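Local coordinates for protein VirX1 (Cyanophage Syn10, PDB 6QGM) that iodinates diverse substrates as a viral halogenase, probably in the manner of the flavin-dependent tryptophan halogenases, at residues B[80-85]-B[270-275]. Residues are numbered along the deposited sequence; the frame is centred on the assembly and turned at random.
Sequences RFTNFR and VTDCHA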
ATOM      1  N   ARG B  80     -23.972 -13.156  18.559  1.00 52.82           N
ATOM      2  CA  ARG B  80     -23.579 -14.414  19.236  1.00 52.43           C
ATOM      3  C   ARG B  80     -23.450 -15.511  18.174  1.00 53.93           C
ATOM      4  O   ARG B  80     -24.331 -15.604  17.312  1.00 54.27           O
ATOM      5  CB  ARG B  80     -24.624 -14.754  20.297  1.00 53.16           C
ATOM      6  CG  ARG B  80     -24.499 -16.155  20.860  1.00 53.73           C
ATOM      7  CD  ARG B  80     -25.385 -16.320  22.068  1.00 54.67           C
ATOM      8  NE  ARG B  80     -24.953 -15.390  23.098  1.00 53.20           N
ATOM      9  CZ  ARG B  80     -25.719 -14.906  24.063  1.00 52.54           C
ATOM     10  NH1 ARG B  80     -26.979 -15.268  24.161  1.00 54.48           N
ATOM     11  NH2 ARG B  80     -25.215 -14.055  24.937  1.00 54.88           N
ATOM     12  N   PHE B  81     -22.381 -16.305  18.240  1.00 55.63           N
ATOM     13  CA  PHE B  81     -22.111 -17.444  17.325  1.00 54.53           C
ATOM     14  C   PHE B  81     -22.151 -18.741  18.132  1.00 51.74           C
ATOM     15  O   PHE B  81     -21.163 -19.090  18.809  1.00 50.07           O
ATOM     16  CB  PHE B  81     -20.782 -17.236  16.594  1.00 56.83           C
ATOM     17  CG  PHE B  81     -20.778 -16.009  15.714  1.00 57.84           C
ATOM     18  CD1 PHE B  81     -21.415 -16.016  14.479  1.00 58.87           C
ATOM     19  CD2 PHE B  81     -20.169 -14.832  16.131  1.00 56.87           C
ATOM     20  CE1 PHE B  81     -21.422 -14.880  13.680  1.00 59.64           C
ATOM     21  CE2 PHE B  81     -20.169 -13.700  15.326  1.00 55.80           C
ATOM     22  CZ  PHE B  81     -20.800 -13.724  14.105  1.00 56.69           C
ATOM     23  N   THR B  82     -23.295 -19.417  18.060  1.00 52.06           N
ATOM     24  CA  THR B  82     -23.509 -20.787  18.588  1.00 53.24           C
ATOM     25  C   THR B  82     -23.201 -21.788  17.470  1.00 51.32           C
ATOM     26  O   THR B  82     -23.625 -21.551  16.331  1.00 48.61           O
ATOM     27  CB  THR B  82     -24.927 -20.950  19.146  1.00 55.21           C
ATOM     28  OG1 THR B  82     -25.147 -19.887  20.088  1.00 55.72           O
ATOM     29  CG2 THR B  82     -25.164 -22.305  19.777  1.00 55.45           C
ATOM     30  N   ASN B  83     -22.428 -22.825  17.796  1.00 52.47           N
ATOM     31  CA  ASN B  83     -22.237 -24.069  16.996  1.00 52.51           C
ATOM     32  C   ASN B  83     -21.275 -23.849  15.813  1.00 50.90           C
ATOM     33  O   ASN B  83     -21.179 -24.750  14.998  1.00 48.99           O
ATOM     34  CB  ASN B  83     -23.590 -24.615  16.524  1.00 53.55           C
ATOM     35  CG  ASN B  83     -23.665 -26.124  16.541  1.00 54.17           C
ATOM     36  OD1 ASN B  83     -23.195 -26.756  17.471  1.00 53.24           O
ATOM     37  ND2 ASN B  83     -24.272 -26.715  15.533  1.00 54.43           N
ATOM     38  N   PHE B  84     -20.533 -22.740  15.763  1.00 52.93           N
ATOM     39  CA  PHE B  84     -19.746 -22.312  14.579  1.00 52.48           C
ATOM     40  C   PHE B  84     -18.308 -22.838  14.604  1.00 54.82           C
ATOM     41  O   PHE B  84     -17.745 -23.040  13.509  1.00 62.36           O
ATOM     42  CB  PHE B  84     -19.711 -20.791  14.441  1.00 51.44           C
ATOM     43  CG  PHE B  84     -20.593 -20.267  13.336  1.00 52.09           C
ATOM     44  CD1 PHE B  84     -21.920 -19.950  13.583  1.00 51.39           C
ATOM     45  CD2 PHE B  84     -20.092 -20.096  12.053  1.00 51.96           C
ATOM     46  CE1 PHE B  84     -22.730 -19.481  12.566  1.00 52.61           C
ATOM     47  CE2 PHE B  84     -20.902 -19.618  11.039  1.00 53.50           C
ATOM     48  CZ  PHE B  84     -22.227 -19.323  11.293  1.00 54.62           C
ATOM     49  N   ARG B  85     -17.699 -23.011  15.772  1.00 53.48           N
ATOM     50  CA  ARG B  85     -16.269 -23.414  15.863  1.00 54.97           C
ATOM     51  C   ARG B  85     -16.146 -24.898  15.545  1.00 57.13           C
ATOM     52  O   ARG B  85     -15.347 -25.246  14.653  1.00 60.05           O
ATOM     53  CB  ARG B  85     -15.658 -23.144  17.240  1.00 56.65           C
ATOM     54  CG  ARG B  85     -14.182 -23.519  17.308  1.00 58.18           C
ATOM     55  CD  ARG B  85     -13.457 -23.179  18.602  1.00 58.08           C
ATOM     56  NE  ARG B  85     -13.999 -23.900  19.763  1.00 56.01           N
ATOM     57  CZ  ARG B  85     -14.687 -23.350  20.749  1.00 52.33           C
ATOM     58  NH1 ARG B  85     -14.922 -22.057  20.751  1.00 50.53           N
ATOM     59  NH2 ARG B  85     -15.126 -24.096  21.740  1.00 53.89           N
ATOM     60  N   VAL B 270     -29.154  -9.902  22.018  1.00 63.34           N
ATOM     61  CA  VAL B 270     -28.225 -10.309  20.916  1.00 62.46           C
ATOM     62  C   VAL B 270     -28.971 -10.931  19.723  1.00 60.32           C
ATOM     63  O   VAL B 270     -30.055 -11.497  19.916  1.00 57.55           O
ATOM     64  CB  VAL B 270     -27.140 -11.285  21.413  1.00 65.59           C
ATOM     65  CG1 VAL B 270     -26.407 -10.757  22.637  1.00 68.42           C
ATOM     66  CG2 VAL B 270     -27.698 -12.675  21.675  1.00 66.94           C
ATOM     67  N   THR B 271     -28.367 -10.828  18.533  1.00 58.26           N
ATOM     68  CA  THR B 271     -28.659 -11.671  17.348  1.00 58.81           C
ATOM     69  C   THR B 271     -27.811 -12.945  17.461  1.00 59.47           C
ATOM     70  O   THR B 271     -26.579 -12.827  17.420  1.00 60.95           O
ATOM     71  CB  THR B 271     -28.397 -10.931  16.027  1.00 57.18           C
ATOM     72  OG1 THR B 271     -29.051  -9.665  16.010  1.00 57.82           O
ATOM     73  CG2 THR B 271     -28.889 -11.699  14.829  1.00 56.63           C
ATOM     74  N   ASP B 272     -28.447 -14.103  17.657  1.00 60.87           N
ATOM     75  CA  ASP B 272     -27.769 -15.427  17.683  1.00 60.41           C
ATOM     76  C   ASP B 272     -27.709 -15.970  16.257  1.00 60.89           C
ATOM     77  O   ASP B 272     -28.714 -15.887  15.528  1.00 62.00           O
ATOM     78  CB  ASP B 272     -28.445 -16.449  18.600  1.00 60.39           C
ATOM     79  CG  ASP B 272     -27.693 -17.767  18.729  1.00 60.22           C
ATOM     80  OD1 ASP B 272     -26.456 -17.737  18.795  1.00 59.60           O
ATOM     81  OD2 ASP B 272     -28.357 -18.817  18.778  1.00 63.26           O
ATOM     82  N   CYS B 273     -26.546 -16.507  15.894  1.00 60.31           N
ATOM     83  CA  CYS B 273     -26.268 -17.187  14.611  1.00 57.61           C
ATOM     84  C   CYS B 273     -25.843 -18.613  14.932  1.00 55.04           C
ATOM     85  O   CYS B 273     -24.763 -18.804  15.489  1.00 57.03           O
ATOM     86  CB  CYS B 273     -25.198 -16.422  13.845  1.00 59.46           C
ATOM     87  SG  CYS B 273     -25.608 -14.667  13.646  1.00 58.56           S
ATOM     88  N   HIS B 274     -26.716 -19.562  14.637  1.00 54.78           N
ATOM     89  CA  HIS B 274     -26.550 -21.001  14.948  1.00 55.16           C
ATOM     90  C   HIS B 274     -26.120 -21.738  13.677  1.00 55.78           C
ATOM     91  O   HIS B 274     -26.953 -21.855  12.768  1.00 56.13           O
ATOM     92  CB  HIS B 274     -27.852 -21.570  15.500  1.00 53.75           C
ATOM     93  CG  HIS B 274     -27.686 -22.950  16.014  1.00 54.16           C
ATOM     94  ND1 HIS B 274     -27.661 -23.219  17.344  1.00 55.39           N
ATOM     95  CD2 HIS B 274     -27.509 -24.126  15.380  1.00 55.52           C
ATOM     96  CE1 HIS B 274     -27.511 -24.518  17.530  1.00 56.20           C
ATOM     97  NE2 HIS B 274     -27.395 -25.089  16.341  1.00 56.89           N
ATOM     98  N   ALA B 275     -24.877 -22.217  13.607  1.00 55.95           N
ATOM     99  CA  ALA B 275     -24.362 -22.959  12.436  1.00 57.51           C
ATOM    100  C   ALA B 275     -25.068 -24.314  12.362  1.00 59.20           C
ATOM    101  O   ALA B 275     -25.129 -25.011  13.401  1.00 59.89           O
ATOM    102  CB  ALA B 275     -22.877 -23.116  12.522  1.00 57.10           C
TER
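F84 lays one face of its ring over the methyl of A275, a CH-pi contact with A275 CB 3.6 Å from the ring centroid, while the ring of F81 meets the other face with CD1. At the F84 edge lies the carbonyl oxygen of C273, whose CB touches both phenylalanines; W280 of strand 279-285 and L354 border this apolar side. Strands 78-82 and 270-275 pair in parallel within a mixed sheet: R80 N hydrogen-bonds to T271 O (2.9 Å), C273 N to R80 O (2.8 Å) and A275 N to T82 O (3.1 Å), whereas the T82 N to C273 O bond is weak. R80, T82, D272 and H274 share the other face. There T82 OG1 donates to D272 OD1 (2.8 Å) on its syn side, 22° out of the carboxylate plane. D272 CG stands anti to the backbone N (chi1 -175°), which brings OD1 across to T82 and against the aliphatic CG of R80. The R80 guanidinium lies with one face over V270 CG2, its NE salt-bridged to E93 of strand 91-95. Past the end of strand 78-82, N83 packs CB over the H274 ring and sends ND2 almost straight to A275 O (2.9 Å, 172°), while its OD1 accepts from G89 N. With both ends bonded, the N83 amide is probably held against a flip about its CB-CG bond, extending the polar pairing beyond the last bridge.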